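Local structure of putative citrate lyase, alfa subunit (Streptococcus mutans, 2HJ0) at residues D368-S373 with F405-S410; S267-E272 with P454-Y459; N384-S389 with T430-G435; S362-L367 with C401-A406. The protein is a putative alpha subunit of the citrate lyase family, an alpha/beta protein built around two large, mostly parallel mixed sheets. All blocks are in the same frame, centred on the assembly; numbering follows the deposited sequence.

Contact 1 of 4, residues D368-S373 with F405-S410; sequences DICVLS and FAAKMS
The side chains of I369 and M409 run alongside each other from the same face of two adjacent parallel strands. CG1 of I369 meets the terminal methyl CE of selenomethionine M409 at 3.4 Å. M409 runs extended with CG anti to the backbone N (chi1 178°) and bends only at its last torsion, which turns CE back to the isoleucine. On the other face, SG of C370 lies 3.7 Å from CB of A407 and 3.5 Å from OG of S410. That hydroxyl is held by O of A404 in the helix just before the strand. M409 makes both backbone bonds, to the residues flanking I369: M409 N bonds D368 O at 3.1 Å and C370 N bonds M409 O at 3.4 Å, both weakly. CA of I369 adds a C-H...O contact to M409 O, also at 3.4 Å. At the mouth of the pair D368 and K408 lie alongside each other, and the lysine bends at chi2 and chi4 to bring NZ to within 3.5 Å of OD1 of D368, a long salt bridge at the solvent edge. Farther out, S410 N is held by OD2 of D439, while K408 O accepts from R453. Strands 369-372 and 409-413 are adjacent and parallel in the sheet; the crossover between them passes through two short strands and ends in helix 400-406, which leads through A407 into 409-413. C370 and L372 face that helix, I369 and V371 face helix 251-265, and strand 275-277 flanks 369-372 on its other edge.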
loop_
_atom_site.group_PDB
_atom_site.type_symbol
_atom_site.label_atom_id
_atom_site.label_comp_id
_atom_site.label_asym_id
_atom_site.label_seq_id
_atom_site.Cartn_x
_atom_site.Cartn_y
_atom_site.Cartn_z
ATOM N N ASP A 368 12.278 0.489 21.577
ATOM C CA ASP A 368 12.681 0.439 22.985
ATOM C C ASP A 368 13.415 1.698 23.430
ATOM O O ASP A 368 13.267 2.137 24.571
ATOM C CB ASP A 368 13.586 -0.770 23.288
ATOM C CG ASP A 368 12.883 -2.099 23.104
ATOM O OD1 ASP A 368 11.698 -2.221 23.513
ATOM O OD2 ASP A 368 13.530 -3.028 22.563
ATOM N N ILE A 369 14.217 2.281 22.550
ATOM C CA ILE A 369 14.935 3.482 22.947
ATOM C C ILE A 369 15.263 4.387 21.759
ATOM O O ILE A 369 15.474 3.921 20.644
ATOM C CB ILE A 369 16.225 3.096 23.738
ATOM C CG1 ILE A 369 16.760 4.306 24.479
ATOM C CG2 ILE A 369 17.300 2.553 22.794
ATOM C CD1 ILE A 369 17.608 5.220 23.608
ATOM N N CYS A 370 15.261 5.689 22.002
ATOM C CA CYS A 370 15.589 6.646 20.970
ATOM C C CYS A 370 16.551 7.686 21.553
ATOM O O CYS A 370 16.483 8.029 22.740
ATOM C CB CYS A 370 14.322 7.324 20.422
ATOM S SG CYS A 370 13.435 8.417 21.611
ATOM N N VAL A 371 17.453 8.171 20.701
ATOM C CA VAL A 371 18.446 9.165 21.077
ATOM C C VAL A 371 18.144 10.429 20.275
ATOM O O VAL A 371 18.301 10.451 19.061
ATOM C CB VAL A 371 19.863 8.644 20.753
ATOM C CG1 VAL A 371 20.914 9.627 21.257
ATOM C CG2 VAL A 371 20.072 7.265 21.390
ATOM N N LEU A 372 17.708 11.478 20.964
ATOM C CA LEU A 372 17.353 12.739 20.323
ATOM C C LEU A 372 18.250 13.899 20.741
ATOM O O LEU A 372 18.925 13.829 21.769
ATOM C CB LEU A 372 15.918 13.090 20.686
ATOM C CG LEU A 372 14.945 11.960 20.383
ATOM C CD1 LEU A 372 13.595 12.231 21.016
ATOM C CD2 LEU A 372 14.839 11.815 18.882
ATOM N N SER A 373 18.240 14.976 19.958
ATOM C CA SER A 373 19.048 16.142 20.299
ATOM C C SER A 373 18.112 17.275 20.670
ATOM O O SER A 373 16.900 17.080 20.698
ATOM C CB SER A 373 19.940 16.550 19.127
ATOM O OG SER A 373 19.165 16.640 17.951
ATOM N N PHE A 405 7.663 10.010 22.595
ATOM C CA PHE A 405 6.551 9.464 23.338
ATOM C C PHE A 405 6.447 7.943 23.226
ATOM O O PHE A 405 6.307 7.260 24.235
ATOM C CB PHE A 405 5.247 10.125 22.887
ATOM C CG PHE A 405 4.010 9.476 23.453
ATOM C CD1 PHE A 405 3.404 8.414 22.796
ATOM C CD2 PHE A 405 3.466 9.915 24.654
ATOM C CE1 PHE A 405 2.284 7.805 23.324
ATOM C CE2 PHE A 405 2.344 9.307 25.187
ATOM C CZ PHE A 405 1.752 8.250 24.522
ATOM N N ALA A 406 6.519 7.418 22.007
ATOM C CA ALA A 406 6.384 5.994 21.797
ATOM C C ALA A 406 7.466 5.169 22.461
ATOM O O ALA A 406 7.175 4.147 23.085
ATOM C CB ALA A 406 6.346 5.696 20.332
ATOM N N ALA A 407 8.711 5.614 22.344
ATOM C CA ALA A 407 9.852 4.896 22.913
ATOM C C ALA A 407 9.689 4.561 24.400
ATOM O O ALA A 407 9.111 5.330 25.161
ATOM C CB ALA A 407 11.119 5.706 22.696
ATOM N N LYS A 408 10.190 3.394 24.790
ATOM C CA LYS A 408 10.116 2.945 26.165
ATOM C C LYS A 408 10.976 3.880 26.972
ATOM O O LYS A 408 10.675 4.191 28.114
ATOM C CB LYS A 408 10.705 1.547 26.322
ATOM C CG LYS A 408 10.062 0.442 25.513
ATOM C CD LYS A 408 8.697 0.079 26.023
ATOM C CE LYS A 408 8.283 -1.268 25.455
ATOM N NZ LYS A 408 8.310 -1.284 23.961
HETATM N N MSE A 409 12.086 4.303 26.386
HETATM C CA MSE A 409 12.989 5.210 27.079
HETATM C C MSE A 409 13.581 6.236 26.127
HETATM O O MSE A 409 14.348 5.902 25.220
HETATM C CB MSE A 409 14.102 4.425 27.762
HETATM C CG MSE A 409 15.117 5.295 28.468
HETATM SE SE MSE A 409 16.449 4.189 29.333
HETATM C CE MSE A 409 17.494 3.713 27.797
ATOM N N SER A 410 13.214 7.492 26.356
ATOM C CA SER A 410 13.674 8.599 25.538
ATOM C C SER A 410 14.911 9.288 26.085
ATOM O O SER A 410 14.930 9.731 27.234
ATOM C CB SER A 410 12.558 9.631 25.388
ATOM O OG SER A 410 11.597 9.190 24.451
#

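Contact 2 of 4, residues S267-E272 with P454-Y459; sequences SPYYKE and PDLIEY
P268 lies across the aromatic ring of Y459, and this CH-pi and apolar packing carries most of the contact. CB of P268 stands over one face, 3.7 Å from the centroid of the Y459 ring and 18° off the ring normal, a CH-pi contact in which CB is 3.5 Å from CZ. CD of P268 covers the other part of the ring, 3.6 Å from CD2 of Y459. The tyrosine reaches the proline because its CG is roughly anti to the backbone N (chi1 -152°), throwing the ring outward from helix 454-459. P268 also meets the ring of Y269 in its own loop, with CG 3.6 Å above one face toward the rim, and is thereby held between two tyrosines.

Polar contacts shape the loop rather than bridge the segments. Y270 N bonds S267 O at 3.2 Å, closing a turn around P268 and Y269, while OG of S267 bonds O of I264 at the end of the preceding helix. R453 supplies an indirect tie: it hydrogen-bonds OH of Y269 and forms a salt bridge with D455.

More loosely, OH of Y269 comes within 4.5 Å of CD1 of L456, whose side chain packs on M409 and I449. The contact thus sets the loop between helix 251-265 and strand 275-277 against helix 454-459, beside strands 409-413 and 447-449.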
loop_
_atom_site.group_PDB
_atom_site.type_symbol
_atom_site.label_atom_id
_atom_site.label_comp_id
_atom_site.label_asym_id
_atom_site.label_seq_id
_atom_site.Cartn_x
_atom_site.Cartn_y
_atom_site.Cartn_z
ATOM N N SER A 267 20.382 -0.022 30.544
ATOM C CA SER A 267 18.954 0.082 30.783
ATOM C C SER A 267 18.303 -1.289 30.824
ATOM O O SER A 267 18.868 -2.270 30.347
ATOM C CB SER A 267 18.302 0.932 29.689
ATOM O OG SER A 267 18.192 0.215 28.473
ATOM N N PRO A 268 17.091 -1.374 31.393
ATOM C CA PRO A 268 16.390 -2.660 31.467
ATOM C C PRO A 268 15.803 -3.061 30.114
ATOM O O PRO A 268 14.951 -3.933 30.045
ATOM C CB PRO A 268 15.294 -2.384 32.485
ATOM C CG PRO A 268 14.928 -0.980 32.142
ATOM C CD PRO A 268 16.282 -0.309 32.012
ATOM N N TYR A 269 16.267 -2.428 29.044
ATOM C CA TYR A 269 15.754 -2.720 27.711
ATOM C C TYR A 269 16.867 -3.305 26.849
ATOM O O TYR A 269 16.624 -3.846 25.762
ATOM C CB TYR A 269 15.220 -1.441 27.075
ATOM C CG TYR A 269 14.196 -0.717 27.920
ATOM C CD1 TYR A 269 12.875 -1.163 27.988
ATOM C CD2 TYR A 269 14.549 0.423 28.653
ATOM C CE1 TYR A 269 11.921 -0.484 28.764
ATOM C CE2 TYR A 269 13.607 1.110 29.434
ATOM C CZ TYR A 269 12.292 0.652 29.483
ATOM O OH TYR A 269 11.353 1.331 30.229
ATOM N N TYR A 270 18.094 -3.187 27.338
ATOM C CA TYR A 270 19.245 -3.708 26.623
ATOM C C TYR A 270 19.371 -5.210 26.837
ATOM O O TYR A 270 19.807 -5.677 27.893
ATOM C CB TYR A 270 20.521 -3.008 27.086
ATOM C CG TYR A 270 21.762 -3.559 26.444
ATOM C CD1 TYR A 270 22.649 -4.346 27.159
ATOM C CD2 TYR A 270 22.027 -3.315 25.103
ATOM C CE1 TYR A 270 23.774 -4.882 26.549
ATOM C CE2 TYR A 270 23.139 -3.839 24.479
ATOM C CZ TYR A 270 24.017 -4.628 25.206
ATOM O OH TYR A 270 25.128 -5.168 24.588
ATOM N N LYS A 271 18.970 -5.956 25.815
ATOM C CA LYS A 271 19.013 -7.409 25.824
ATOM C C LYS A 271 18.813 -7.882 24.391
ATOM O O LYS A 271 18.549 -7.080 23.490
ATOM C CB LYS A 271 17.922 -7.970 26.750
ATOM C CG LYS A 271 16.530 -7.384 26.525
ATOM C CD LYS A 271 15.449 -8.094 27.332
ATOM C CE LYS A 271 14.067 -7.550 26.947
ATOM N NZ LYS A 271 12.914 -8.475 27.193
ATOM N N GLU A 272 18.952 -9.178 24.167
ATOM C CA GLU A 272 18.788 -9.717 22.823
ATOM C C GLU A 272 17.464 -9.265 22.183
ATOM O O GLU A 272 16.429 -9.269 22.840
ATOM C CB GLU A 272 18.844 -11.239 22.893
ATOM C CG GLU A 272 18.794 -11.921 21.556
ATOM C CD GLU A 272 19.968 -11.543 20.685
ATOM O OE1 GLU A 272 21.029 -11.192 21.234
ATOM O OE2 GLU A 272 19.833 -11.616 19.449
ATOM N N PRO A 454 10.554 7.013 38.139
ATOM C CA PRO A 454 11.181 6.457 39.340
ATOM C C PRO A 454 11.768 5.064 39.110
ATOM O O PRO A 454 12.708 4.655 39.793
ATOM C CB PRO A 454 10.040 6.455 40.350
ATOM C CG PRO A 454 8.851 6.236 39.495
ATOM C CD PRO A 454 9.103 7.163 38.334
ATOM N N ASP A 455 11.224 4.329 38.147
ATOM C CA ASP A 455 11.748 2.996 37.886
ATOM C C ASP A 455 13.154 3.081 37.283
ATOM O O ASP A 455 13.951 2.146 37.406
ATOM C CB ASP A 455 10.844 2.234 36.929
ATOM C CG ASP A 455 10.825 2.848 35.556
ATOM O OD1 ASP A 455 10.814 2.094 34.565
ATOM O OD2 ASP A 455 10.819 4.093 35.463
ATOM N N LEU A 456 13.459 4.200 36.634
ATOM C CA LEU A 456 14.767 4.367 36.011
ATOM C C LEU A 456 15.800 4.877 37.009
ATOM O O LEU A 456 16.978 4.497 36.961
ATOM C CB LEU A 456 14.660 5.303 34.796
ATOM C CG LEU A 456 14.552 4.615 33.431
ATOM C CD1 LEU A 456 13.606 3.449 33.494
ATOM C CD2 LEU A 456 14.101 5.619 32.386
ATOM N N ILE A 457 15.348 5.726 37.925
ATOM C CA ILE A 457 16.227 6.263 38.947
ATOM C C ILE A 457 16.822 5.118 39.773
ATOM O O ILE A 457 18.005 5.145 40.121
ATOM C CB ILE A 457 15.468 7.238 39.862
ATOM C CG1 ILE A 457 15.221 8.531 39.111
ATOM C CG2 ILE A 457 16.261 7.506 41.120
ATOM C CD1 ILE A 457 14.279 9.458 39.807
ATOM N N GLU A 458 16.008 4.107 40.063
ATOM C CA GLU A 458 16.470 2.963 40.845
ATOM C C GLU A 458 17.382 2.068 40.020
ATOM O O GLU A 458 18.483 1.723 40.450
ATOM C CB GLU A 458 15.291 2.128 41.340
ATOM C CG GLU A 458 14.500 1.507 40.204
ATOM C CD GLU A 458 13.570 0.352 40.631
ATOM O OE1 GLU A 458 12.962 -0.280 39.718
ATOM O OE2 GLU A 458 13.448 0.084 41.861
ATOM N N TYR A 459 16.921 1.700 38.831
ATOM C CA TYR A 459 17.686 0.827 37.943
ATOM C C TYR A 459 19.091 1.356 37.638
ATOM O O TYR A 459 20.024 0.570 37.462
ATOM C CB TYR A 459 16.939 0.625 36.625
ATOM C CG TYR A 459 17.255 -0.693 35.956
ATOM C CD1 TYR A 459 16.580 -1.855 36.322
ATOM C CD2 TYR A 459 18.249 -0.784 34.974
ATOM C CE1 TYR A 459 16.884 -3.069 35.729
ATOM C CE2 TYR A 459 18.565 -1.997 34.372
ATOM C CZ TYR A 459 17.880 -3.135 34.756
ATOM O OH TYR A 459 18.200 -4.345 34.182
#

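Contact 3 of 4, residues N384-S389 with T430-G435; sequences NVMTGS and TVITPG
N384 starts an Asx motif whose turn presents V385, M386 and T387 to T430 and I432, beside a classic beta bulge in which I432 and T433 both face V383. The N384 amide, with CG anti to the backbone N (chi1 169°), folds back over its own turn. Its OD1 accepts two backbone donors: T387 N at 3.2 Å, in the carbonyl plane on a lone pair, and M386 N at 3.0 Å, which stands 51° above that plane. At the other end, ND2 bonds T387 O at 2.7 Å, so both ends of the amide are gripped and its rotation is fixed.

Against this turn I432 packs in two directions. It crosses M386 at about a right angle, CD1 lying 3.4 Å from CG of the selenomethionine, and meets V385 more slantwise, CG2 to CG2 at 3.7 Å. M386 itself then bends away at chi2 and chi3 toward I393. T430 buries the most surface of any residue here; its CG2 leans toward CB of M386 and its side chain rests on strand 504-511. T387 and T430 also meet at about a right angle, their OG1 atoms hydrogen-bonded at 2.6 Å.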
loop_
_atom_site.group_PDB
_atom_site.type_symbol
_atom_site.label_atom_id
_atom_site.label_comp_id
_atom_site.label_asym_id
_atom_site.label_seq_id
_atom_site.Cartn_x
_atom_site.Cartn_y
_atom_site.Cartn_z
ATOM N N ASN A 384 12.889 21.953 23.062
ATOM C CA ASN A 384 12.660 22.883 21.953
ATOM C C ASN A 384 13.609 22.589 20.809
ATOM O O ASN A 384 14.823 22.569 20.985
ATOM C CB ASN A 384 12.852 24.341 22.413
ATOM C CG ASN A 384 12.881 25.344 21.244
ATOM O OD1 ASN A 384 12.094 25.261 20.295
ATOM N ND2 ASN A 384 13.779 26.304 21.332
ATOM N N VAL A 385 13.040 22.341 19.638
ATOM C CA VAL A 385 13.825 22.068 18.439
ATOM C C VAL A 385 13.345 22.965 17.288
ATOM O O VAL A 385 13.724 22.759 16.137
ATOM C CB VAL A 385 13.706 20.586 18.015
ATOM C CG1 VAL A 385 14.447 19.700 19.002
ATOM C CG2 VAL A 385 12.243 20.186 17.943
HETATM N N MSE A 386 12.512 23.960 17.613
HETATM C CA MSE A 386 11.974 24.890 16.621
HETATM C C MSE A 386 12.704 26.231 16.539
HETATM O O MSE A 386 13.252 26.582 15.497
HETATM C CB MSE A 386 10.488 25.171 16.880
HETATM C CG MSE A 386 9.516 24.325 16.077
HETATM SE SE MSE A 386 9.714 24.546 14.186
HETATM C CE MSE A 386 9.416 26.472 14.094
ATOM N N THR A 387 12.719 26.975 17.638
ATOM C CA THR A 387 13.353 28.288 17.646
ATOM C C THR A 387 14.715 28.340 18.323
ATOM O O THR A 387 14.987 27.590 19.251
ATOM C CB THR A 387 12.440 29.296 18.320
ATOM O OG1 THR A 387 12.110 28.816 19.622
ATOM C CG2 THR A 387 11.168 29.462 17.532
ATOM N N GLY A 388 15.566 29.241 17.848
ATOM C CA GLY A 388 16.886 29.382 18.425
ATOM C C GLY A 388 16.953 30.445 19.508
ATOM O O GLY A 388 15.929 30.970 19.948
ATOM N N SER A 389 18.171 30.764 19.937
ATOM C CA SER A 389 18.392 31.760 20.977
ATOM C C SER A 389 17.751 33.093 20.624
ATOM O O SER A 389 17.107 33.716 21.462
ATOM C CB SER A 389 19.892 31.933 21.203
ATOM O OG SER A 389 20.567 32.011 19.964
ATOM N N THR A 430 10.129 27.908 22.683
ATOM C CA THR A 430 9.086 27.144 21.996
ATOM C C THR A 430 9.091 25.693 22.481
ATOM O O THR A 430 10.147 25.106 22.662
ATOM C CB THR A 430 9.296 27.121 20.468
ATOM O OG1 THR A 430 9.610 28.435 20.001
ATOM C CG2 THR A 430 8.032 26.630 19.777
ATOM N N VAL A 431 7.914 25.114 22.681
ATOM C CA VAL A 431 7.836 23.732 23.132
ATOM C C VAL A 431 7.378 22.793 22.026
ATOM O O VAL A 431 6.280 22.949 21.490
ATOM C CB VAL A 431 6.844 23.564 24.292
ATOM C CG1 VAL A 431 6.741 22.098 24.681
ATOM C CG2 VAL A 431 7.269 24.399 25.469
ATOM N N ILE A 432 8.213 21.814 21.685
ATOM C CA ILE A 432 7.843 20.844 20.663
ATOM C C ILE A 432 7.574 19.491 21.314
ATOM O O ILE A 432 6.612 18.813 20.957
ATOM C CB ILE A 432 8.923 20.700 19.557
ATOM C CG1 ILE A 432 8.830 21.871 18.577
ATOM C CG2 ILE A 432 8.688 19.427 18.754
ATOM C CD1 ILE A 432 8.956 23.213 19.225
ATOM N N THR A 433 8.406 19.107 22.276
ATOM C CA THR A 433 8.230 17.834 22.967
ATOM C C THR A 433 8.113 18.041 24.474
ATOM O O THR A 433 9.023 18.551 25.124
ATOM C CB THR A 433 9.414 16.878 22.712
ATOM O OG1 THR A 433 9.559 16.657 21.304
ATOM C CG2 THR A 433 9.189 15.542 23.423
ATOM N N PRO A 434 6.986 17.632 25.056
ATOM C CA PRO A 434 6.743 17.770 26.498
ATOM C C PRO A 434 7.691 16.927 27.351
ATOM O O PRO A 434 8.053 15.809 26.976
ATOM C CB PRO A 434 5.288 17.330 26.652
ATOM C CG PRO A 434 5.152 16.286 25.578
ATOM C CD PRO A 434 5.887 16.913 24.393
ATOM N N GLY A 435 8.083 17.478 28.499
ATOM C CA GLY A 435 8.996 16.789 29.388
ATOM C C GLY A 435 8.507 15.415 29.772
ATOM O O GLY A 435 9.289 14.481 29.990
#

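Contact 4 of 4, residues S362-L367 with C401-A406; sequences SVINQL and CDTAFA
A short 3-10 turn, residues 363-365, packs on the C-terminal half of helix 400-406, with I364 as the side chain that enters the contact. Its CG1 takes the position between backbone N and carbonyl carbon (chi1 62°), and the extended second torsion carries CD1 across the helix surface. There CD1 meets CB of A406 at 3.5 Å and comes within 3.6 Å of O of D402, one turn earlier on the helix. The other branch, CG2, touches CG2 of T403 at 3.9 Å, the two side chains crossing at about a right angle. The two branches of I364 thus divide between A406 and T403. L367 completes the apolar patch more loosely, CD2 lying 4.2 Å from CB of T403.

The turn is braced by its own backbone, L367 N bonding I364 O at 3.2 Å. D402 points its carboxylate elsewhere, to R500 in a salt bridge and to N of G149.

V363 and N365 also reach the second subunit: V363 packs on its Y213, and ND2 of N365 makes a weak hydrogen bond to O of P43 of that chain. Helix 351-355 flanks I364 and T403 through Y354, while strands 369-372 and 275-277 lie under T403 and L367.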
loop_
_atom_site.group_PDB
_atom_site.type_symbol
_atom_site.label_atom_id
_atom_site.label_comp_id
_atom_site.label_asym_id
_atom_site.label_seq_id
_atom_site.Cartn_x
_atom_site.Cartn_y
_atom_site.Cartn_z
ATOM N N SER A 362 1.947 1.848 14.874
ATOM C CA SER A 362 3.126 2.437 14.263
ATOM C C SER A 362 4.392 1.715 14.709
ATOM O O SER A 362 4.417 1.137 15.787
ATOM C CB SER A 362 3.230 3.892 14.676
ATOM O OG SER A 362 3.602 3.957 16.044
ATOM N N VAL A 363 5.451 1.772 13.904
ATOM C CA VAL A 363 6.681 1.082 14.276
ATOM C C VAL A 363 7.334 1.682 15.524
ATOM O O VAL A 363 7.850 0.950 16.373
ATOM C CB VAL A 363 7.711 1.052 13.114
ATOM C CG1 VAL A 363 7.116 0.340 11.908
ATOM C CG2 VAL A 363 8.115 2.462 12.733
ATOM N N ILE A 364 7.298 2.999 15.661
ATOM C CA ILE A 364 7.910 3.622 16.830
ATOM C C ILE A 364 7.259 3.118 18.123
ATOM O O ILE A 364 7.763 3.330 19.234
ATOM C CB ILE A 364 7.773 5.142 16.788
ATOM C CG1 ILE A 364 6.283 5.508 16.810
ATOM C CG2 ILE A 364 8.502 5.687 15.580
ATOM C CD1 ILE A 364 5.997 6.971 17.092
ATOM N N ASN A 365 6.118 2.462 17.969
ATOM C CA ASN A 365 5.404 1.910 19.106
ATOM C C ASN A 365 6.115 0.638 19.575
ATOM O O ASN A 365 5.849 0.115 20.662
ATOM C CB ASN A 365 3.978 1.592 18.694
ATOM C CG ASN A 365 2.988 1.890 19.783
ATOM O OD1 ASN A 365 1.803 2.085 19.511
ATOM N ND2 ASN A 365 3.461 1.932 21.034
ATOM N N GLN A 366 7.029 0.149 18.742
ATOM C CA GLN A 366 7.786 -1.035 19.072
ATOM C C GLN A 366 9.224 -0.650 19.339
ATOM O O GLN A 366 10.103 -1.497 19.443
ATOM C CB GLN A 366 7.709 -2.034 17.927
ATOM C CG GLN A 366 6.283 -2.412 17.573
ATOM C CD GLN A 366 5.526 -2.980 18.751
ATOM O OE1 GLN A 366 4.302 -2.864 18.828
ATOM N NE2 GLN A 366 6.248 -3.608 19.674
ATOM N N LEU A 367 9.459 0.640 19.478
ATOM C CA LEU A 367 10.793 1.134 19.722
ATOM C C LEU A 367 11.151 1.105 21.219
ATOM O O LEU A 367 10.408 1.633 22.043
ATOM C CB LEU A 367 10.868 2.550 19.167
ATOM C CG LEU A 367 12.222 3.231 19.047
ATOM C CD1 LEU A 367 13.175 2.403 18.189
ATOM C CD2 LEU A 367 12.002 4.610 18.441
ATOM N N CYS A 401 8.860 14.782 19.034
ATOM C CA CYS A 401 7.832 14.499 20.025
ATOM C C CYS A 401 7.154 13.156 19.739
ATOM O O CYS A 401 6.553 12.570 20.631
ATOM C CB CYS A 401 6.781 15.615 20.069
ATOM S SG CYS A 401 5.560 15.601 18.738
ATOM N N ASP A 402 7.256 12.672 18.501
ATOM C CA ASP A 402 6.652 11.396 18.114
ATOM C C ASP A 402 7.305 10.204 18.790
ATOM O O ASP A 402 6.675 9.482 19.551
ATOM C CB ASP A 402 6.763 11.157 16.606
ATOM C CG ASP A 402 5.777 11.960 15.806
ATOM O OD1 ASP A 402 4.596 12.070 16.230
ATOM O OD2 ASP A 402 6.178 12.460 14.729
ATOM N N THR A 403 8.573 9.980 18.480
ATOM C CA THR A 403 9.259 8.841 19.053
ATOM C C THR A 403 9.481 9.058 20.545
ATOM O O THR A 403 9.389 8.128 21.345
ATOM C CB THR A 403 10.600 8.605 18.366
ATOM O OG1 THR A 403 11.538 9.569 18.842
ATOM C CG2 THR A 403 10.452 8.764 16.885
ATOM N N ALA A 404 9.771 10.294 20.926
ATOM C CA ALA A 404 10.000 10.574 22.335
ATOM C C ALA A 404 8.864 9.988 23.147
ATOM O O ALA A 404 9.057 9.521 24.266
ATOM C CB ALA A 404 10.087 12.066 22.581
ATOM N N PHE A 405 7.663 10.010 22.595
ATOM C CA PHE A 405 6.551 9.464 23.338
ATOM C C PHE A 405 6.447 7.943 23.226
ATOM O O PHE A 405 6.307 7.260 24.235
ATOM C CB PHE A 405 5.247 10.125 22.887
ATOM C CG PHE A 405 4.010 9.476 23.453
ATOM C CD1 PHE A 405 3.404 8.414 22.796
ATOM C CD2 PHE A 405 3.466 9.915 24.654
ATOM C CE1 PHE A 405 2.284 7.805 23.324
ATOM C CE2 PHE A 405 2.344 9.307 25.187
ATOM C CZ PHE A 405 1.752 8.250 24.522
ATOM N N ALA A 406 6.519 7.418 22.007
ATOM C CA ALA A 406 6.384 5.994 21.797
ATOM C C ALA A 406 7.466 5.169 22.461
ATOM O O ALA A 406 7.175 4.147 23.085
ATOM C CB ALA A 406 6.346 5.696 20.332
#

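How the contacts relate
Contacts 1 and 4 share F405 and A406; in contact 4 the turn packs directly on helix 400-406, while in contact 1 the helix lies against C370 and L372 of the strand. Their centres are 7 Å apart. Contact 3 is also buried and meets that helix, where T433 lies against C401 and A404. Contact 2 lies farthest from the chain's centre, yet it meets contact 1 where Y269 packs on K408 and M409. Chemistry follows place: contact 1 has paired backbones and a salt bridge at its edge, contact 3 a buried hydroxyl pair and an amide, contact 4 aliphatic packing, and contact 2 a proline against exposed tyrosine.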